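Local atomic coordinates of putative GGDEF domain protein (Pseudomonas aeruginosa, PDB entry 7E6G), a protein that probably catalyses the condensation of two GTP molecules into cyclic di-GMP with release of diphosphate, using magnesium as cofactor. Residues Tyr133-Leu138 / Leu185-Gln190; Arg125-Gly130 / His230-Thr235; Val160-Ala165 / Asp205-Leu210. One frame throughout, in Å; residues are numbered along the deposited sequence.

Contact 1. Residues Tyr133-Leu138 / Leu185-Gln190; sequences YVLAML and LLLLPQ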
ATOM      1  N   TYR A 133       8.453  40.341  22.167  1.00 53.19           N
ATOM      2  CA  TYR A 133       8.885  39.385  23.174  1.00 47.33           C
ATOM      3  C   TYR A 133       9.745  40.101  24.207  1.00 46.06           C
ATOM      4  O   TYR A 133      10.202  41.230  23.997  1.00 41.06           O
ATOM      5  CB  TYR A 133       9.671  38.225  22.551  1.00 41.80           C
ATOM      6  CG  TYR A 133      10.873  38.694  21.775  1.00 38.12           C
ATOM      7  CD1 TYR A 133      10.774  38.995  20.420  1.00 38.97           C
ATOM      8  CD2 TYR A 133      12.095  38.897  22.409  1.00 34.98           C
ATOM      9  CE1 TYR A 133      11.866  39.448  19.704  1.00 39.32           C
ATOM     10  CE2 TYR A 133      13.206  39.331  21.707  1.00 44.03           C
ATOM     11  CZ  TYR A 133      13.081  39.614  20.348  1.00 43.96           C
ATOM     12  OH  TYR A 133      14.177  40.064  19.654  1.00 39.60           O
ATOM     13  N   VAL A 134       9.966  39.443  25.337  1.00 49.14           N
ATOM     14  CA  VAL A 134      10.946  39.968  26.279  1.00 46.82           C
ATOM     15  C   VAL A 134      12.087  38.967  26.405  1.00 35.30           C
ATOM     16  O   VAL A 134      11.938  37.767  26.162  1.00 37.15           O
ATOM     17  CB  VAL A 134      10.337  40.318  27.661  1.00 49.84           C
ATOM     18  CG1 VAL A 134       9.008  41.070  27.490  1.00 50.52           C
ATOM     19  CG2 VAL A 134      10.167  39.087  28.522  1.00 48.72           C
ATOM     20  N   LEU A 135      13.244  39.495  26.762  1.00 38.65           N
ATOM     21  CA  LEU A 135      14.489  38.758  26.860  1.00 37.88           C
ATOM     22  C   LEU A 135      15.023  38.933  28.272  1.00 38.17           C
ATOM     23  O   LEU A 135      15.176  40.067  28.740  1.00 38.45           O
ATOM     24  CB  LEU A 135      15.490  39.307  25.842  1.00 37.39           C
ATOM     25  CG  LEU A 135      16.306  38.382  24.960  1.00 37.07           C
ATOM     26  CD1 LEU A 135      15.395  37.381  24.270  1.00 35.75           C
ATOM     27  CD2 LEU A 135      17.037  39.253  23.958  1.00 35.27           C
ATOM     28  N   ALA A 136      15.302  37.829  28.955  1.00 38.14           N
ATOM     29  CA  ALA A 136      15.921  37.872  30.278  1.00 33.49           C
ATOM     30  C   ALA A 136      17.221  37.078  30.230  1.00 27.39           C
ATOM     31  O   ALA A 136      17.217  35.903  29.879  1.00 30.73           O
ATOM     32  CB  ALA A 136      14.965  37.321  31.339  1.00 27.94           C
ATOM     33  N   MET A 137      18.337  37.717  30.539  1.00 28.15           N
ATOM     34  CA  MET A 137      19.631  37.048  30.531  1.00 29.56           C
ATOM     35  C   MET A 137      20.129  36.904  31.966  1.00 31.96           C
ATOM     36  O   MET A 137      20.277  37.891  32.691  1.00 30.94           O
ATOM     37  CB  MET A 137      20.649  37.794  29.672  1.00 31.28           C
ATOM     38  CG  MET A 137      21.847  36.920  29.268  1.00 32.69           C
ATOM     39  SD  MET A 137      23.042  37.844  28.288  1.00 35.62           S
ATOM     40  CE  MET A 137      22.247  37.819  26.669  1.00 34.20           C
ATOM     41  N   LEU A 138      20.414  35.680  32.348  1.00 32.82           N
ATOM     42  CA  LEU A 138      20.659  35.278  33.716  1.00 30.68           C
ATOM     43  C   LEU A 138      22.085  34.747  33.800  1.00 30.03           C
ATOM     44  O   LEU A 138      22.519  34.004  32.927  1.00 33.73           O
ATOM     45  CB  LEU A 138      19.621  34.214  34.095  1.00 28.18           C
ATOM     46  CG  LEU A 138      19.331  33.786  35.523  1.00 41.35           C
ATOM     47  CD1 LEU A 138      17.847  33.895  35.813  1.00 31.14           C
ATOM     48  CD2 LEU A 138      19.822  32.349  35.719  1.00 40.92           C
ATOM     49  N   LEU A 185      19.455  32.252  28.725  1.00 30.08           N
ATOM     50  CA  LEU A 185      18.657  33.248  28.033  1.00 30.51           C
ATOM     51  C   LEU A 185      17.210  32.793  28.056  1.00 33.81           C
ATOM     52  O   LEU A 185      16.880  31.723  27.529  1.00 35.56           O
ATOM     53  CB  LEU A 185      19.147  33.461  26.599  1.00 25.35           C
ATOM     54  CG  LEU A 185      18.451  34.633  25.911  1.00 30.77           C
ATOM     55  CD1 LEU A 185      18.621  35.931  26.684  1.00 32.12           C
ATOM     56  CD2 LEU A 185      18.971  34.805  24.493  1.00 36.27           C
ATOM     57  N   LEU A 186      16.361  33.581  28.694  1.00 31.97           N
ATOM     58  CA  LEU A 186      14.925  33.372  28.704  1.00 33.88           C
ATOM     59  C   LEU A 186      14.328  34.208  27.575  1.00 35.31           C
ATOM     60  O   LEU A 186      14.586  35.414  27.492  1.00 33.61           O
ATOM     61  CB  LEU A 186      14.337  33.779  30.059  1.00 37.12           C
ATOM     62  CG  LEU A 186      14.317  32.780  31.237  1.00 44.35           C
ATOM     63  CD1 LEU A 186      15.629  31.994  31.420  1.00 40.68           C
ATOM     64  CD2 LEU A 186      13.965  33.490  32.536  1.00 42.05           C
ATOM     65  N   LEU A 187      13.569  33.567  26.695  1.00 34.47           N
ATOM     66  CA  LEU A 187      12.772  34.251  25.691  1.00 38.81           C
ATOM     67  C   LEU A 187      11.299  34.062  26.030  1.00 41.18           C
ATOM     68  O   LEU A 187      10.790  32.929  26.048  1.00 38.24           O
ATOM     69  CB  LEU A 187      13.075  33.734  24.291  1.00 44.00           C
ATOM     70  CG  LEU A 187      12.157  34.301  23.207  1.00 44.21           C
ATOM     71  CD1 LEU A 187      12.600  35.662  22.793  1.00 44.18           C
ATOM     72  CD2 LEU A 187      12.197  33.380  22.013  1.00 49.36           C
ATOM     73  N   LEU A 188      10.617  35.164  26.324  1.00 41.44           N
ATOM     74  CA  LEU A 188       9.175  35.092  26.515  1.00 49.38           C
ATOM     75  C   LEU A 188       8.505  35.676  25.283  1.00 46.70           C
ATOM     76  O   LEU A 188       8.474  36.909  25.111  1.00 45.40           O
ATOM     77  CB  LEU A 188       8.731  35.835  27.779  1.00 52.83           C
ATOM     78  CG  LEU A 188       9.569  35.625  29.033  1.00 46.00           C
ATOM     79  CD1 LEU A 188       8.860  36.228  30.239  1.00 48.95           C
ATOM     80  CD2 LEU A 188       9.838  34.158  29.241  1.00 49.44           C
ATOM     81  N   PRO A 189       7.974  34.844  24.397  1.00 48.73           N
ATOM     82  CA  PRO A 189       7.391  35.355  23.159  1.00 50.70           C
ATOM     83  C   PRO A 189       6.007  35.921  23.407  1.00 55.07           C
ATOM     84  O   PRO A 189       5.286  35.499  24.316  1.00 50.34           O
ATOM     85  CB  PRO A 189       7.331  34.113  22.265  1.00 45.00           C
ATOM     86  CG  PRO A 189       7.154  32.988  23.226  1.00 48.29           C
ATOM     87  CD  PRO A 189       7.825  33.383  24.524  1.00 50.16           C
ATOM     88  N   GLN A 190       5.649  36.897  22.573  1.00 58.40           N
ATOM     89  CA  GLN A 190       4.353  37.561  22.658  1.00 59.76           C
ATOM     90  C   GLN A 190       4.042  37.956  24.094  1.00 52.59           C
ATOM     91  O   GLN A 190       2.989  37.631  24.644  1.00 56.59           O
ATOM     92  CB  GLN A 190       3.252  36.676  22.072  1.00 62.99           C
ATOM     93  CG  GLN A 190       3.586  36.142  20.691  1.00 69.13           C
ATOM     94  CD  GLN A 190       2.569  35.153  20.193  1.00 74.69           C
ATOM     95  OE1 GLN A 190       2.895  33.994  19.922  1.00 86.61           O
ATOM     96  NE2 GLN A 190       1.329  35.602  20.050  1.00 68.54           N
TER

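Contact 2. Residues Arg125-Gly130 / His230-Thr235; sequences RSQRHG and HRIGET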
ATOM      1  N   ARG A 125       8.101  37.982  13.612  1.00 57.79           N
ATOM      2  CA  ARG A 125       6.771  38.015  14.057  1.00 60.52           C
ATOM      3  C   ARG A 125       6.417  39.310  14.642  1.00 62.90           C
ATOM      4  O   ARG A 125       5.331  39.642  14.692  1.00 64.55           O
ATOM      5  CB  ARG A 125       6.604  36.942  15.063  1.00 63.11           C
ATOM      6  CG  ARG A 125       5.225  36.503  15.379  1.00 66.65           C
ATOM      7  CD  ARG A 125       5.286  35.541  16.517  1.00 67.84           C
ATOM      8  NE  ARG A 125       4.416  34.408  16.340  1.00 79.96           N
ATOM      9  CZ  ARG A 125       4.753  33.232  15.826  1.00 84.72           C
ATOM     10  NH1 ARG A 125       3.835  32.294  15.667  1.00 84.54           N
ATOM     11  NH2 ARG A 125       5.969  32.978  15.441  1.00 79.95           N
ATOM     12  N   SER A 126       7.333  39.964  15.266  1.00 63.59           N
ATOM     13  CA  SER A 126       7.140  41.255  15.849  1.00 67.09           C
ATOM     14  C   SER A 126       6.920  42.322  14.927  1.00 68.35           C
ATOM     15  O   SER A 126       6.369  43.279  15.251  1.00 64.36           O
ATOM     16  CB  SER A 126       8.278  41.603  16.707  1.00 66.02           C
ATOM     17  OG  SER A 126       8.162  40.866  17.862  1.00 60.10           O
ATOM     18  N   GLN A 127       7.582  42.217  13.821  1.00 73.76           N
ATOM     19  CA  GLN A 127       7.419  43.103  12.771  1.00 74.50           C
ATOM     20  C   GLN A 127       6.081  43.127  12.158  1.00 68.22           C
ATOM     21  O   GLN A 127       5.526  44.105  12.129  1.00 65.29           O
ATOM     22  CB  GLN A 127       8.304  42.527  11.747  1.00 69.41           C
ATOM     23  CG  GLN A 127       9.675  42.933  12.030  1.00 69.57           C
ATOM     24  CD  GLN A 127      10.183  43.956  11.070  1.00 78.98           C
ATOM     25  OE1 GLN A 127      10.136  45.176  11.320  1.00 71.64           O
ATOM     26  NE2 GLN A 127      10.695  43.460   9.936  1.00 80.11           N
ATOM     27  N   ARG A 128       5.556  42.014  11.735  1.00 64.53           N
ATOM     28  CA  ARG A 128       4.285  41.942  11.139  1.00 66.80           C
ATOM     29  C   ARG A 128       3.125  42.067  11.971  1.00 65.46           C
ATOM     30  O   ARG A 128       2.327  42.849  11.715  1.00 68.32           O
ATOM     31  CB  ARG A 128       4.181  40.690  10.338  1.00 72.20           C
ATOM     32  CG  ARG A 128       4.917  40.711   9.013  1.00 80.83           C
ATOM     33  CD  ARG A 128       4.674  39.529   8.051  1.00 88.04           C
ATOM     34  NE  ARG A 128       4.887  39.940   6.646  1.00 99.29           N
ATOM     35  CZ  ARG A 128       5.397  39.189   5.673  1.00 98.40           C
ATOM     36  NH1 ARG A 128       5.774  37.950   5.870  1.00 92.55           N
ATOM     37  NH2 ARG A 128       5.517  39.685   4.464  1.00101.60           N
ATOM     38  N   HIS A 129       3.071  41.334  13.021  1.00 64.98           N
ATOM     39  CA  HIS A 129       1.964  41.385  13.904  1.00 66.58           C
ATOM     40  C   HIS A 129       2.090  42.235  15.066  1.00 68.12           C
ATOM     41  O   HIS A 129       1.185  42.321  15.804  1.00 65.28           O
ATOM     42  CB  HIS A 129       1.473  40.070  14.261  1.00 65.39           C
ATOM     43  CG  HIS A 129       1.539  39.121  13.138  1.00 76.13           C
ATOM     44  ND1 HIS A 129       2.707  38.817  12.521  1.00 76.34           N
ATOM     45  CD2 HIS A 129       0.597  38.392  12.527  1.00 74.61           C
ATOM     46  CE1 HIS A 129       2.493  37.943  11.572  1.00 75.60           C
ATOM     47  NE2 HIS A 129       1.217  37.665  11.562  1.00 71.73           N
ATOM     48  N   GLY A 130       3.221  42.842  15.243  1.00 61.99           N
ATOM     49  CA  GLY A 130       3.375  43.778  16.299  1.00 67.73           C
ATOM     50  C   GLY A 130       3.485  43.357  17.723  1.00 69.65           C
ATOM     51  O   GLY A 130       3.602  44.135  18.555  1.00 66.23           O
ATOM     52  N   HIS A 230      11.775  43.623  23.471  1.00 41.94           N
ATOM     53  CA  HIS A 230      12.176  43.853  22.099  1.00 48.46           C
ATOM     54  C   HIS A 230      11.546  45.137  21.560  1.00 52.22           C
ATOM     55  O   HIS A 230      10.317  45.271  21.538  1.00 51.53           O
ATOM     56  CB  HIS A 230      11.791  42.688  21.214  1.00 45.68           C
ATOM     57  CG  HIS A 230      12.022  42.987  19.776  1.00 48.25           C
ATOM     58  ND1 HIS A 230      13.277  43.271  19.284  1.00 47.51           N
ATOM     59  CD2 HIS A 230      11.164  43.137  18.742  1.00 46.29           C
ATOM     60  CE1 HIS A 230      13.187  43.540  17.995  1.00 48.25           C
ATOM     61  NE2 HIS A 230      11.916  43.465  17.641  1.00 48.87           N
ATOM     62  N   ARG A 231      12.385  46.061  21.096  1.00 49.57           N
ATOM     63  CA  ARG A 231      11.936  47.298  20.466  1.00 48.76           C
ATOM     64  C   ARG A 231      11.842  47.089  18.956  1.00 49.63           C
ATOM     65  O   ARG A 231      12.828  46.713  18.320  1.00 56.71           O
ATOM     66  CB  ARG A 231      12.898  48.433  20.808  1.00 43.40           C
ATOM     67  CG  ARG A 231      13.107  48.575  22.317  1.00 49.37           C
ATOM     68  CD  ARG A 231      14.174  49.610  22.692  1.00 52.17           C
ATOM     69  NE  ARG A 231      14.433  49.614  24.134  1.00 59.72           N
ATOM     70  CZ  ARG A 231      15.335  50.384  24.744  1.00 64.93           C
ATOM     71  NH1 ARG A 231      16.084  51.233  24.038  1.00 57.72           N
ATOM     72  NH2 ARG A 231      15.481  50.300  26.063  1.00 56.89           N
ATOM     73  N   ILE A 232      10.661  47.325  18.381  1.00 50.81           N
ATOM     74  CA  ILE A 232      10.448  47.020  16.964  1.00 56.25           C
ATOM     75  C   ILE A 232      11.293  47.943  16.082  1.00 56.08           C
ATOM     76  O   ILE A 232      11.532  49.116  16.401  1.00 51.83           O
ATOM     77  CB  ILE A 232       8.950  47.107  16.609  1.00 59.46           C
ATOM     78  CG1 ILE A 232       8.169  45.988  17.314  1.00 61.49           C
ATOM     79  CG2 ILE A 232       8.731  47.001  15.106  1.00 53.58           C
ATOM     80  CD1 ILE A 232       6.656  46.086  17.142  1.00 60.97           C
ATOM     81  N   GLY A 233      11.770  47.401  14.964  1.00 54.93           N
ATOM     82  CA  GLY A 233      12.694  48.131  14.125  1.00 57.17           C
ATOM     83  C   GLY A 233      14.127  47.942  14.534  1.00 51.31           C
ATOM     84  O   GLY A 233      14.973  48.800  14.254  1.00 54.96           O
ATOM     85  N   GLU A 234      14.422  46.833  15.189  1.00 55.77           N
ATOM     86  CA  GLU A 234      15.707  46.564  15.800  1.00 48.31           C
ATOM     87  C   GLU A 234      15.990  45.085  15.614  1.00 50.21           C
ATOM     88  O   GLU A 234      15.069  44.261  15.657  1.00 49.50           O
ATOM     89  CB  GLU A 234      15.655  46.965  17.263  1.00 45.83           C
ATOM     90  CG  GLU A 234      16.704  46.407  18.164  1.00 50.50           C
ATOM     91  CD  GLU A 234      16.434  46.822  19.609  1.00 50.03           C
ATOM     92  OE1 GLU A 234      17.086  47.802  20.064  1.00 44.65           O
ATOM     93  OE2 GLU A 234      15.571  46.184  20.274  1.00 39.13           O
ATOM     94  N   THR A 235      17.246  44.757  15.349  1.00 47.26           N
ATOM     95  CA  THR A 235      17.611  43.370  15.127  1.00 47.48           C
ATOM     96  C   THR A 235      17.640  42.610  16.450  1.00 48.59           C
ATOM     97  O   THR A 235      17.818  43.200  17.520  1.00 49.65           O
ATOM     98  CB  THR A 235      18.962  43.295  14.430  1.00 47.54           C
ATOM     99  OG1 THR A 235      19.030  42.066  13.702  1.00 60.90           O
ATOM    100  CG2 THR A 235      20.103  43.371  15.444  1.00 39.40           C
TER

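Contact 3. Residues Val160-Ala165 / Asp205-Leu210; sequences VEIARA and DSVRTL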
ATOM      1  N   VAL A 160      22.288  21.839  36.154  1.00 30.95           N
ATOM      2  CA  VAL A 160      21.115  21.034  35.805  1.00 29.23           C
ATOM      3  C   VAL A 160      19.934  21.433  36.677  1.00 27.65           C
ATOM      4  O   VAL A 160      18.811  21.603  36.196  1.00 30.88           O
ATOM      5  CB  VAL A 160      21.418  19.524  35.919  1.00 28.31           C
ATOM      6  CG1 VAL A 160      20.124  18.717  35.938  1.00 24.22           C
ATOM      7  CG2 VAL A 160      22.307  19.043  34.782  1.00 19.25           C
ATOM      8  N   GLU A 161      20.169  21.603  37.972  1.00 28.75           N
ATOM      9  CA  GLU A 161      19.063  21.921  38.871  1.00 35.00           C
ATOM     10  C   GLU A 161      18.504  23.311  38.599  1.00 36.72           C
ATOM     11  O   GLU A 161      17.289  23.541  38.705  1.00 32.32           O
ATOM     12  CB  GLU A 161      19.530  21.806  40.313  1.00 37.70           C
ATOM     13  CG  GLU A 161      19.718  20.382  40.755  1.00 39.61           C
ATOM     14  CD  GLU A 161      18.400  19.707  41.011  1.00 48.16           C
ATOM     15  OE1 GLU A 161      17.945  19.746  42.184  1.00 55.92           O
ATOM     16  OE2 GLU A 161      17.830  19.139  40.043  1.00 53.00           O
ATOM     17  N   ILE A 162      19.384  24.257  38.270  1.00 32.27           N
ATOM     18  CA  ILE A 162      18.924  25.576  37.867  1.00 29.65           C
ATOM     19  C   ILE A 162      18.038  25.455  36.639  1.00 38.30           C
ATOM     20  O   ILE A 162      16.966  26.076  36.565  1.00 38.12           O
ATOM     21  CB  ILE A 162      20.123  26.512  37.632  1.00 32.31           C
ATOM     22  CG1 ILE A 162      20.725  26.923  38.981  1.00 34.31           C
ATOM     23  CG2 ILE A 162      19.711  27.752  36.856  1.00 28.57           C
ATOM     24  CD1 ILE A 162      21.991  27.726  38.881  1.00 27.97           C
ATOM     25  N   ALA A 163      18.451  24.626  35.673  1.00 34.16           N
ATOM     26  CA  ALA A 163      17.665  24.456  34.456  1.00 32.67           C
ATOM     27  C   ALA A 163      16.285  23.893  34.772  1.00 34.32           C
ATOM     28  O   ALA A 163      15.265  24.394  34.279  1.00 36.55           O
ATOM     29  CB  ALA A 163      18.411  23.548  33.476  1.00 30.22           C
ATOM     30  N   ARG A 164      16.240  22.836  35.587  1.00 37.07           N
ATOM     31  CA  ARG A 164      14.958  22.246  35.963  1.00 36.11           C
ATOM     32  C   ARG A 164      14.070  23.289  36.621  1.00 34.19           C
ATOM     33  O   ARG A 164      12.893  23.445  36.263  1.00 35.17           O
ATOM     34  CB  ARG A 164      15.170  21.054  36.898  1.00 36.39           C
ATOM     35  CG  ARG A 164      15.300  19.728  36.182  1.00 49.48           C
ATOM     36  CD  ARG A 164      15.533  18.578  37.153  1.00 55.15           C
ATOM     37  NE  ARG A 164      16.493  17.595  36.635  1.00 56.05           N
ATOM     38  CZ  ARG A 164      17.198  16.763  37.406  1.00 63.85           C
ATOM     39  NH1 ARG A 164      17.050  16.799  38.730  1.00 59.10           N
ATOM     40  NH2 ARG A 164      18.055  15.897  36.862  1.00 61.28           N
ATOM     41  N   ALA A 165      14.642  24.046  37.563  1.00 40.83           N
ATOM     42  CA  ALA A 165      13.853  24.997  38.332  1.00 40.98           C
ATOM     43  C   ALA A 165      13.290  26.084  37.440  1.00 38.72           C
ATOM     44  O   ALA A 165      12.113  26.444  37.564  1.00 43.79           O
ATOM     45  CB  ALA A 165      14.699  25.610  39.447  1.00 40.68           C
ATOM     46  N   ASP A 205      12.666  33.288  42.256  1.00 41.48           N
ATOM     47  CA  ASP A 205      12.366  32.532  43.468  1.00 40.40           C
ATOM     48  C   ASP A 205      12.763  31.076  43.285  1.00 41.58           C
ATOM     49  O   ASP A 205      13.368  30.465  44.174  1.00 42.33           O
ATOM     50  CB  ASP A 205      10.878  32.634  43.831  1.00 39.28           C
ATOM     51  CG  ASP A 205      10.431  34.062  44.151  1.00 52.73           C
ATOM     52  OD1 ASP A 205      11.294  34.980  44.256  1.00 47.82           O
ATOM     53  OD2 ASP A 205       9.194  34.259  44.282  1.00 51.59           O
ATOM     54  N   SER A 206      12.430  30.504  42.129  1.00 40.28           N
ATOM     55  CA  SER A 206      12.754  29.114  41.864  1.00 36.13           C
ATOM     56  C   SER A 206      14.239  28.860  42.066  1.00 41.35           C
ATOM     57  O   SER A 206      14.631  27.952  42.815  1.00 36.72           O
ATOM     58  CB  SER A 206      12.331  28.759  40.441  1.00 34.52           C
ATOM     59  OG  SER A 206      11.967  27.399  40.369  1.00 49.16           O
ATOM     60  N   VAL A 207      15.082  29.687  41.431  1.00 38.52           N
ATOM     61  CA  VAL A 207      16.528  29.520  41.562  1.00 36.68           C
ATOM     62  C   VAL A 207      16.965  29.750  43.005  1.00 36.79           C
ATOM     63  O   VAL A 207      17.733  28.962  43.570  1.00 38.02           O
ATOM     64  CB  VAL A 207      17.274  30.447  40.584  1.00 35.34           C
ATOM     65  CG1 VAL A 207      18.781  30.389  40.816  1.00 32.08           C
ATOM     66  CG2 VAL A 207      16.975  30.031  39.167  1.00 37.33           C
ATOM     67  N   ARG A 208      16.454  30.806  43.636  1.00 41.40           N
ATOM     68  CA  ARG A 208      16.889  31.148  44.985  1.00 37.75           C
ATOM     69  C   ARG A 208      16.645  29.999  45.966  1.00 36.95           C
ATOM     70  O   ARG A 208      17.523  29.662  46.764  1.00 37.05           O
ATOM     71  CB  ARG A 208      16.187  32.428  45.437  1.00 33.17           C
ATOM     72  CG  ARG A 208      16.915  33.153  46.564  1.00 41.09           C
ATOM     73  CD  ARG A 208      16.228  34.460  46.957  1.00 38.48           C
ATOM     74  NE  ARG A 208      16.616  35.576  46.098  1.00 41.76           N
ATOM     75  CZ  ARG A 208      15.831  36.102  45.157  1.00 45.03           C
ATOM     76  NH1 ARG A 208      14.614  35.604  44.954  1.00 37.37           N
ATOM     77  NH2 ARG A 208      16.263  37.120  44.411  1.00 42.51           N
ATOM     78  N   THR A 209      15.483  29.364  45.903  1.00 30.57           N
ATOM     79  CA  THR A 209      15.150  28.379  46.926  1.00 36.75           C
ATOM     80  C   THR A 209      15.732  27.001  46.636  1.00 36.50           C
ATOM     81  O   THR A 209      15.505  26.064  47.410  1.00 38.64           O
ATOM     82  CB  THR A 209      13.632  28.276  47.079  1.00 33.96           C
ATOM     83  OG1 THR A 209      13.104  27.582  45.948  1.00 39.02           O
ATOM     84  CG2 THR A 209      13.010  29.674  47.169  1.00 34.33           C
ATOM     85  N   LEU A 210      16.456  26.861  45.538  1.00 37.31           N
ATOM     86  CA  LEU A 210      17.107  25.607  45.206  1.00 33.10           C
ATOM     87  C   LEU A 210      18.135  25.229  46.267  1.00 33.08           C
ATOM     88  O   LEU A 210      18.869  26.080  46.782  1.00 31.17           O
ATOM     89  CB  LEU A 210      17.796  25.749  43.860  1.00 36.74           C
ATOM     90  CG  LEU A 210      17.738  24.613  42.869  1.00 40.74           C
ATOM     91  CD1 LEU A 210      16.394  23.907  42.924  1.00 32.75           C
ATOM     92  CD2 LEU A 210      17.989  25.262  41.529  1.00 44.60           C
TER

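Contact 1. Residues Tyr133-Leu138 / Leu185-Gln190
V134-L138 and L185-L188 run antiparallel as adjacent strands, with their short axes 4.7 Å apart at closest and an angle of 164° between their directions. V134 faces L188 and A136 faces L186 as hydrogen-bonded pairs. V134 N donates a hydrogen bond to L188 O, and L188 N donates one to V134 O. The second pair works the same way; its bond from L186 N to A136 O measures 2.7 Å. L135 opposite L187 and M137 opposite L185 are the non-hydrogen-bonded pairs.

The side chains alternate between two faces. On one, V134 CG2 lies against both CG and CD1 of L188, 3.6 Å from L188 CG. A136 offers just its CB, which meets L186 CB at 3.8 Å and, farther off, L186 CD2. Helix 193-208 covers this face through A196 and L200.

The other face holds L135, M137, L185 and L187. The CD1 methyl of L185 reaches over to the neighbouring strand and meets L135 CG, at 3.8 Å, and also M137 CB and CE. L187 CD1 is shared in a similar way. It touches L135 CD1 at 3.6 Å and approaches the Y133 ring obliquely near CD2. Y133 CG sits between its own backbone N and carbonyl carbon (chi1 57°), which turns the ring over this face. Its OH is hydrogen-bonded to N123, and its ring stacks on H230. Helices 112-128 and 236-252 pack on this side.

Both faces are thus apolar and roofed by helices. The pair forms the central part of the mixed sheet of the GGDEF domain. D139 and V140, at the C-terminal end of strand 134-140, bind magnesium, and E182, just ahead of strand 183-188, completes the protein ligands.

Contact 2. Residues Arg125-Gly130 / His230-Thr235
S126 and I232 bring the end of helix 112-128 against the loop 230-235. No hydrogen bond crosses between the two segments. The closer part is made by the CD1 methyl of I232. It lies 3.4 Å from S126 O and 3.9 Å from G130 O, so it rests on backbone carbonyls at the helix end. I232 CG1 is anti to its own carbonyl carbon (chi1 -67°), and the extended chain carries CD1 to the helix. Beside it, S126 CB meets the H230 ring obliquely, 3.9 Å from CD2. Both S126 and H230 are buried. Their polar atoms bond elsewhere: S126 OG with Q131 O and E122 O, H230 ND1 with T239 OG1.

The outer side is looser. Q127 is exposed, and its OE1 comes no nearer than 4.4 Å to I232 CG2. I232 itself borders the solvent here, beside Q127 and G130. G130 leaves the helix with positive phi.

The contact joins the C-terminal end of helix 112-128 to the connection between strand 223-229 and helix 236-252. The strand ends just before H230, and the helix begins just after T235.

Contact 3. Residues Val160-Ala165 / Asp205-Leu210
With CG (chi1 -139°) and OG (chi1 -149°) both loosely opposite their backbone N, L210 and S206 bring their side chains to helix 152-168. L210, just past helix 193-208, gives the largest share on its segment, with V207 and S206 adding to it.

The CD2 methyl of L210 is the central group. It sits 3.4 Å from E161 O and 4.0 Å from E161 CB. It also meets I162 CG1, where the two side chains cross at about a right angle, and A165 CB at 3.9 Å. One methyl therefore touches E161 and I162 and, a turn later, A165. I162 adds a second apolar meeting, from its CG2 to V207 CG2 at 4.2 Å.

S206 supplies the polar link. Its OG gives a hydrogen bond to A165 O at 3.0 Å. The bond reaches the oxygen from well above the carbonyl plane, with a C=O...donor angle of 104°. A165 CB lies beside the same OG.

E161 takes part through its CB and its carbonyl O. Its carboxylate serves another partner: OE2 pairs with R164 NH1 at 2.8 Å along its own helix. R208 forms salt bridges with D205 and with D256. The side chain of I162 is about 4 Å from that of the magnesium ligand V140, nearest atoms compared.

The chemistry is thus mainly apolar. One serine hydroxyl ties the two helices directly, while the neighbouring ion pairs stay within single helices or turn to other parts of the domain.

All three contacts belong to the same GGDEF domain. Contacts 1 and 2 touch, with centres about 14 Å apart. Y133 O lies 2.9 Å from H230 N, a probable hydrogen bond that joins the residue just before strand 134-140 to the loop of contact 2. Contact 3 lies about 17 Å from contact 1 between centres. Helix 193-208 links them, since it follows strand 183-188 in the chain. Contacts 2 and 3 do not touch; their centres are about 31 Å apart. M137 of contact 1 and I162 of contact 3 have side chains about 11 Å and 10 Å from the bound magnesium ion. Contact 2 is away from that site.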